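Local coordinates for protein hypothetical glycoside hydrolase (Parabacteroides distasonis, PDB 3TAW) that is of undetermined function but resembles glycoside hydrolases and has the five-bladed beta-propeller fold of the beta-fructosidase clan, at residues 148-151 with 152-155; 214-217 with 218-221. All blocks are in the same frame, centred on the assembly; numbering follows the deposited sequence. Where two conformers were deposited one is given.

Contact 1 of 2, residues 148-151 with 152-155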
ATOM      1  N   ALA A 148      -3.928 -11.355   5.983  1.00 13.39           N
ATOM      2  CA  ALA A 148      -3.382 -12.020   7.149  1.00 13.24           C
ATOM      3  C   ALA A 148      -3.621 -11.143   8.359  1.00 13.50           C
ATOM      4  O   ALA A 148      -3.755  -9.907   8.231  1.00 13.16           O
ATOM      5  CB  ALA A 148      -1.855 -12.354   6.937  1.00 13.24           C
ATOM      6  N   THR A 149      -3.744 -11.770   9.529  1.00 13.89           N
ATOM      7  CA  THR A 149      -3.924 -11.032  10.767  1.00 13.79           C
ATOM      8  C   THR A 149      -2.937 -11.453  11.872  1.00 14.41           C
ATOM      9  O   THR A 149      -2.410 -12.575  11.866  1.00 14.60           O
ATOM     10  CB  THR A 149      -5.371 -11.102  11.313  1.00 14.60           C
ATOM     11  OG1 THR A 149      -5.635 -12.408  11.844  1.00 15.47           O
ATOM     12  CG2 THR A 149      -6.411 -10.775  10.209  1.00 14.64           C
ATOM     13  N   SER A 150      -2.699 -10.534  12.802  1.00 14.23           N
ATOM     14  CA  SER A 150      -1.829 -10.787  13.956  1.00 15.00           C
ATOM     15  C   SER A 150      -2.128  -9.779  15.049  1.00 15.43           C
ATOM     16  O   SER A 150      -2.736  -8.744  14.793  1.00 15.31           O
ATOM     17  CB  SER A 150      -0.343 -10.678  13.587  1.00 14.86           C
ATOM     18  OG  SER A 150       0.013  -9.340  13.292  1.00 15.51           O
ATOM     19  N   LYS A 151      -1.690 -10.090  16.261  1.00 15.81           N
ATOM     20  CA  LYS A 151      -1.772  -9.146  17.378  1.00 16.89           C
ATOM     21  C   LYS A 151      -0.437  -8.434  17.610  1.00 16.07           C
ATOM     22  O   LYS A 151      -0.399  -7.409  18.291  1.00 15.75           O
ATOM     23  CB  LYS A 151      -2.184  -9.874  18.647  1.00 18.93           C
ATOM     24  CG  LYS A 151      -3.539 -10.493  18.573  1.00 21.17           C
ATOM     25  CD  LYS A 151      -4.591  -9.409  18.509  1.00 22.73           C
ATOM     26  CE  LYS A 151      -5.969  -9.906  18.864  1.00 25.25           C
ATOM     27  NZ  LYS A 151      -6.839  -8.730  19.177  1.00 25.53           N
ATOM     28  N   ASP A 152       0.647  -9.001  17.062  1.00 15.24           N
ATOM     29  CA  ASP A 152       1.999  -8.545  17.370  1.00 15.94           C
ATOM     30  C   ASP A 152       2.886  -8.335  16.145  1.00 15.14           C
ATOM     31  O   ASP A 152       4.096  -8.155  16.296  1.00 15.38           O
ATOM     32  CB  ASP A 152       2.679  -9.536  18.305  1.00 16.79           C
ATOM     33  CG  ASP A 152       2.982 -10.872  17.639  1.00 17.24           C
ATOM     34  OD1 ASP A 152       2.567 -11.130  16.495  1.00 16.72           O
ATOM     35  OD2 ASP A 152       3.642 -11.689  18.307  1.00 20.29           O
ATOM     36  N   LEU A 153       2.295  -8.417  14.952  1.00 14.55           N
ATOM     37  CA  LEU A 153       2.978  -8.189  13.684  1.00 14.38           C
ATOM     38  C   LEU A 153       4.048  -9.244  13.357  1.00 14.75           C
ATOM     39  O   LEU A 153       4.819  -9.075  12.396  1.00 14.78           O
ATOM     40  CB  LEU A 153       3.575  -6.767  13.622  1.00 13.94           C
ATOM     41  CG  LEU A 153       2.580  -5.606  13.727  1.00 13.81           C
ATOM     42  CD1 LEU A 153       3.326  -4.283  13.878  1.00 13.16           C
ATOM     43  CD2 LEU A 153       1.633  -5.577  12.528  1.00 13.35           C
ATOM     44  N   LYS A 154       4.054 -10.346  14.112  1.00 15.17           N
ATOM     45  CA  LYS A 154       5.025 -11.436  13.916  1.00 15.83           C
ATOM     46  C   LYS A 154       4.418 -12.823  13.887  1.00 16.40           C
ATOM     47  O   LYS A 154       4.907 -13.672  13.137  1.00 16.76           O
ATOM     48  CB  LYS A 154       6.136 -11.357  14.958  1.00 16.75           C
ATOM     49  CG  LYS A 154       6.968 -10.110  14.712  1.00 16.64           C
ATOM     50  CD  LYS A 154       8.179 -10.008  15.542  1.00 17.60           C
ATOM     51  CE  LYS A 154       9.078  -8.932  14.964  1.00 17.01           C
ATOM     52  NZ  LYS A 154      10.230  -8.699  15.866  1.00 17.14           N
ATOM     53  N   HIS A 155       3.378 -13.064  14.681  1.00 16.70           N
ATOM     54  CA  HIS A 155       2.690 -14.350  14.677  1.00 17.70           C
ATOM     55  C   HIS A 155       1.442 -14.174  13.840  1.00 16.61           C
ATOM     56  O   HIS A 155       0.409 -13.728  14.333  1.00 16.65           O
ATOM     57  CB  HIS A 155       2.400 -14.825  16.114  1.00 19.70           C
ATOM     58  CG  HIS A 155       3.648 -15.166  16.869  1.00 21.70           C
ATOM     59  ND1 HIS A 155       4.348 -14.241  17.622  1.00 23.13           N
ATOM     60  CD2 HIS A 155       4.361 -16.319  16.929  1.00 23.38           C
ATOM     61  CE1 HIS A 155       5.422 -14.821  18.138  1.00 23.68           C
ATOM     62  NE2 HIS A 155       5.452 -16.081  17.732  1.00 23.63           N
TER
HETATM   63  O   HOH W   1      -2.266 -14.957  14.255  1.00 22.32           O
HETATM   64  O   HOH W   2      -0.664 -12.699  16.787  1.00 19.75           O

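Contact 2 of 2, residues 214-217 with 218-221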
ATOM      1  N   ASP A 214     -17.910  -8.391   6.272  1.00 18.33           N
ATOM      2  CA  ASP A 214     -18.365  -8.455   7.659  1.00 19.93           C
ATOM      3  C   ASP A 214     -17.304  -8.954   8.637  1.00 19.39           C
ATOM      4  O   ASP A 214     -17.474  -8.792   9.841  1.00 19.70           O
ATOM      5  CB  ASP A 214     -19.576  -9.390   7.787  1.00 22.25           C
ATOM      6  CG  ASP A 214     -20.771  -8.905   6.997  1.00 24.39           C
ATOM      7  OD1 ASP A 214     -21.089  -7.689   7.064  1.00 26.08           O
ATOM      8  OD2 ASP A 214     -21.403  -9.749   6.321  1.00 27.34           O
ATOM      9  N   ASN A 215     -16.232  -9.577   8.143  1.00 18.70           N
ATOM     10  CA  ASN A 215     -15.294 -10.253   9.020  1.00 19.31           C
ATOM     11  C   ASN A 215     -13.824  -9.934   8.775  1.00 18.99           C
ATOM     12  O   ASN A 215     -12.953 -10.572   9.375  1.00 19.57           O
ATOM     13  CB  ASN A 215     -15.523 -11.775   8.956  1.00 19.88           C
ATOM     14  CG  ASN A 215     -15.136 -12.372   7.604  1.00 19.71           C
ATOM     15  OD1 ASN A 215     -14.667 -11.662   6.705  1.00 18.97           O
ATOM     16  ND2 ASN A 215     -15.326 -13.676   7.456  1.00 21.11           N
ATOM     17  N   LEU A 216     -13.556  -8.976   7.884  1.00 17.75           N
ATOM     18  CA  LEU A 216     -12.188  -8.527   7.525  1.00 17.07           C
ATOM     19  C   LEU A 216     -11.367  -9.493   6.690  1.00 16.58           C
ATOM     20  O   LEU A 216     -10.289  -9.116   6.214  1.00 15.76           O
ATOM     21  CB  LEU A 216     -11.399  -8.053   8.767  1.00 17.18           C
ATOM     22  CG  LEU A 216     -11.936  -6.753   9.384  1.00 17.99           C
ATOM     23  CD1 LEU A 216     -11.416  -6.564  10.825  1.00 19.41           C
ATOM     24  CD2 LEU A 216     -11.648  -5.514   8.522  1.00 17.53           C
ATOM     25  N   ILE A 217     -11.866 -10.707   6.465  1.00 16.81           N
ATOM     26  CA  ILE A 217     -11.078 -11.695   5.719  0.50 17.01           C
ATOM     27  C   ILE A 217     -11.705 -12.080   4.389  1.00 17.18           C
ATOM     28  O   ILE A 217     -10.981 -12.190   3.413  1.00 16.76           O
ATOM     29  CB  ILE A 217     -10.686 -12.952   6.553  0.50 17.52           C
ATOM     30  CG1 ILE A 217     -11.915 -13.678   7.101  0.50 18.32           C
ATOM     31  CG2 ILE A 217      -9.768 -12.547   7.676  0.50 17.38           C
ATOM     32  CD1 ILE A 217     -11.612 -15.053   7.668  0.50 18.80           C
ATOM     33  N   ASP A 218     -13.027 -12.247   4.341  1.00 17.73           N
ATOM     34  CA  ASP A 218     -13.730 -12.519   3.103  1.00 17.95           C
ATOM     35  C   ASP A 218     -14.372 -11.211   2.636  1.00 17.20           C
ATOM     36  O   ASP A 218     -15.201 -10.607   3.354  1.00 16.66           O
ATOM     37  CB  ASP A 218     -14.800 -13.570   3.317  1.00 19.25           C
ATOM     38  CG  ASP A 218     -14.230 -14.878   3.812  1.00 20.67           C
ATOM     39  OD1 ASP A 218     -13.321 -15.442   3.149  1.00 22.11           O
ATOM     40  OD2 ASP A 218     -14.664 -15.311   4.891  1.00 21.74           O
ATOM     41  N   TRP A 219     -13.973 -10.787   1.444  1.00 16.45           N
ATOM     42  CA  TRP A 219     -14.389  -9.509   0.884  1.00 15.81           C
ATOM     43  C   TRP A 219     -15.218  -9.723  -0.366  1.00 16.43           C
ATOM     44  O   TRP A 219     -14.916 -10.614  -1.150  1.00 16.60           O
ATOM     45  CB  TRP A 219     -13.156  -8.657   0.561  1.00 15.01           C
ATOM     46  CG  TRP A 219     -12.441  -8.236   1.799  1.00 14.33           C
ATOM     47  CD1 TRP A 219     -11.523  -8.957   2.507  1.00 14.02           C
ATOM     48  CD2 TRP A 219     -12.594  -6.988   2.501  1.00 13.83           C
ATOM     49  NE1 TRP A 219     -11.110  -8.247   3.615  1.00 14.01           N
ATOM     50  CE2 TRP A 219     -11.743  -7.037   3.628  1.00 13.82           C
ATOM     51  CE3 TRP A 219     -13.353  -5.835   2.277  1.00 13.94           C
ATOM     52  CZ2 TRP A 219     -11.640  -5.979   4.535  1.00 13.64           C
ATOM     53  CZ3 TRP A 219     -13.255  -4.788   3.196  1.00 13.73           C
ATOM     54  CH2 TRP A 219     -12.410  -4.877   4.298  1.00 13.51           C
ATOM     55  N   ASP A 220     -16.247  -8.884  -0.533  1.00 16.74           N
ATOM     56  CA  ASP A 220     -17.130  -8.900  -1.700  1.00 17.63           C
ATOM     57  C   ASP A 220     -16.898  -7.641  -2.532  1.00 16.79           C
ATOM     58  O   ASP A 220     -17.258  -6.527  -2.115  1.00 15.63           O
ATOM     59  CB  ASP A 220     -18.594  -8.939  -1.268  1.00 19.25           C
ATOM     60  CG  ASP A 220     -18.949 -10.199  -0.493  1.00 21.56           C
ATOM     61  OD1 ASP A 220     -18.514 -11.310  -0.889  1.00 21.89           O
ATOM     62  OD2 ASP A 220     -19.718 -10.064   0.486  1.00 23.63           O
ATOM     63  N   PRO A 221     -16.306  -7.801  -3.716  1.00 17.01           N
ATOM     64  CA  PRO A 221     -16.107  -6.658  -4.615  1.00 16.93           C
ATOM     65  C   PRO A 221     -17.429  -6.051  -5.035  1.00 17.60           C
ATOM     66  O   PRO A 221     -18.399  -6.787  -5.266  1.00 17.83           O
ATOM     67  CB  PRO A 221     -15.396  -7.277  -5.811  1.00 17.19           C
ATOM     68  CG  PRO A 221     -14.679  -8.425  -5.233  1.00 17.58           C
ATOM     69  CD  PRO A 221     -15.668  -9.012  -4.251  1.00 17.40           C
TER
HETATM   70  O   HOH W   3     -17.577 -10.989   4.872  1.00 24.52           O

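Contact 1 of 2, residues 148-151 with 152-155
Ser150 and Leu153 meet where the chain leaves strand 143-150 and begins to turn back. The hydroxyl of Ser150 sits between its own backbone N and carbonyl carbon (chi1 69°), which turns OG into the loop, where Ser150 OG accepts a bent hydrogen bond from Leu153 N at 3.0 Å. Ser150 CB comes within 3.2 Å of His155 O. The carboxylate of Asp152 folds back over the following peptides and takes three N-H donors, two on OD1 and one on OD2. Asp152 OD1 is reached by Lys154 N at 2.9 Å from above the carboxylate plane, and by His155 N at 2.8 Å, almost straight, on the syn lone pair. Asp152 OD2 uses its own syn lone pair for His155 ND1, 2.7 Å away and close to the imidazole plane, which restrains the rotation of the ring. Such a bond would be expected to polarise the imidazole. The bent chain of Lys151 carries NZ away from the turn to Thr130 OG1, its hydrogen-bond partner. A water accepts from Lys151 N (2.9 Å) and donates to His155 O, joining the two arms of the turn. The Leu153 side chain packs on Thr56 and Tyr58 of strand 49-58 and on Tyr131. Bonds from Asp152 OD1 to the amides two and three residues on define an Asx turn within an Asx motif, here in the connection between antiparallel strands 143-150 and 157-161 of one propeller blade.

Contact 2 of 2, residues 214-217 with 218-221
Asn215 reaches across the turn to Asp218 with both ends of its amide. With chi1 at 68°, CG sits between the backbone N and the carbonyl carbon, a rotation that folds the amide over the following peptides; Asn215 CG itself is 3.9 Å from Asp218 N. Asn215 OD1 accepts twice: from Ile217 N at 3.0 Å, well above the carbonyl plane, and from Asp218 N at 2.9 Å, tilted 16° from it. Asn215 ND2, at the other corner, donates a nearly straight bond of 3.1 Å to Asp218 OD2, which it meets on the anti side and out of the carboxylate plane. The amide and carboxylate planes are turned 43° apart. The other carboxylate oxygen, Asp218 OD1, pairs with Lys165. Next along the chain, Trp219 turns the edge of its indole to the turn and gives a weak NE1 bond to Leu216 O (2.9 Å), while Leu216 CD2 lies 4.0 Å from Trp219 CZ2. A water between Asp214 N and Asp218 O bridges the start of the loop to its return. Asn215 OD1 closes the Asx turn, ND2 of the same amide ties it to the Asp218 carboxylate, and Lys165 probably helps offset the negative charge there.

How the contacts relate
Contacts 1 and 2 come in series along the chain, their centres 18 Å apart and their nearest atoms about 5 Å apart without touching. Contact 1 covers the end of strand 143-150 and most of the loop leading to 157-161, in a four-stranded antiparallel sheet; contact 2 covers the loop after 209-213 and runs into its antiparallel neighbour 220-221, in a different, mixed sheet. Their centres lie about 17 and 18 Å from the centre of the chain. In both, an Asx side chain folds back onto the amides after it, so two separate sheets of the propeller, close together at these turns, use a similar device to reverse the chain.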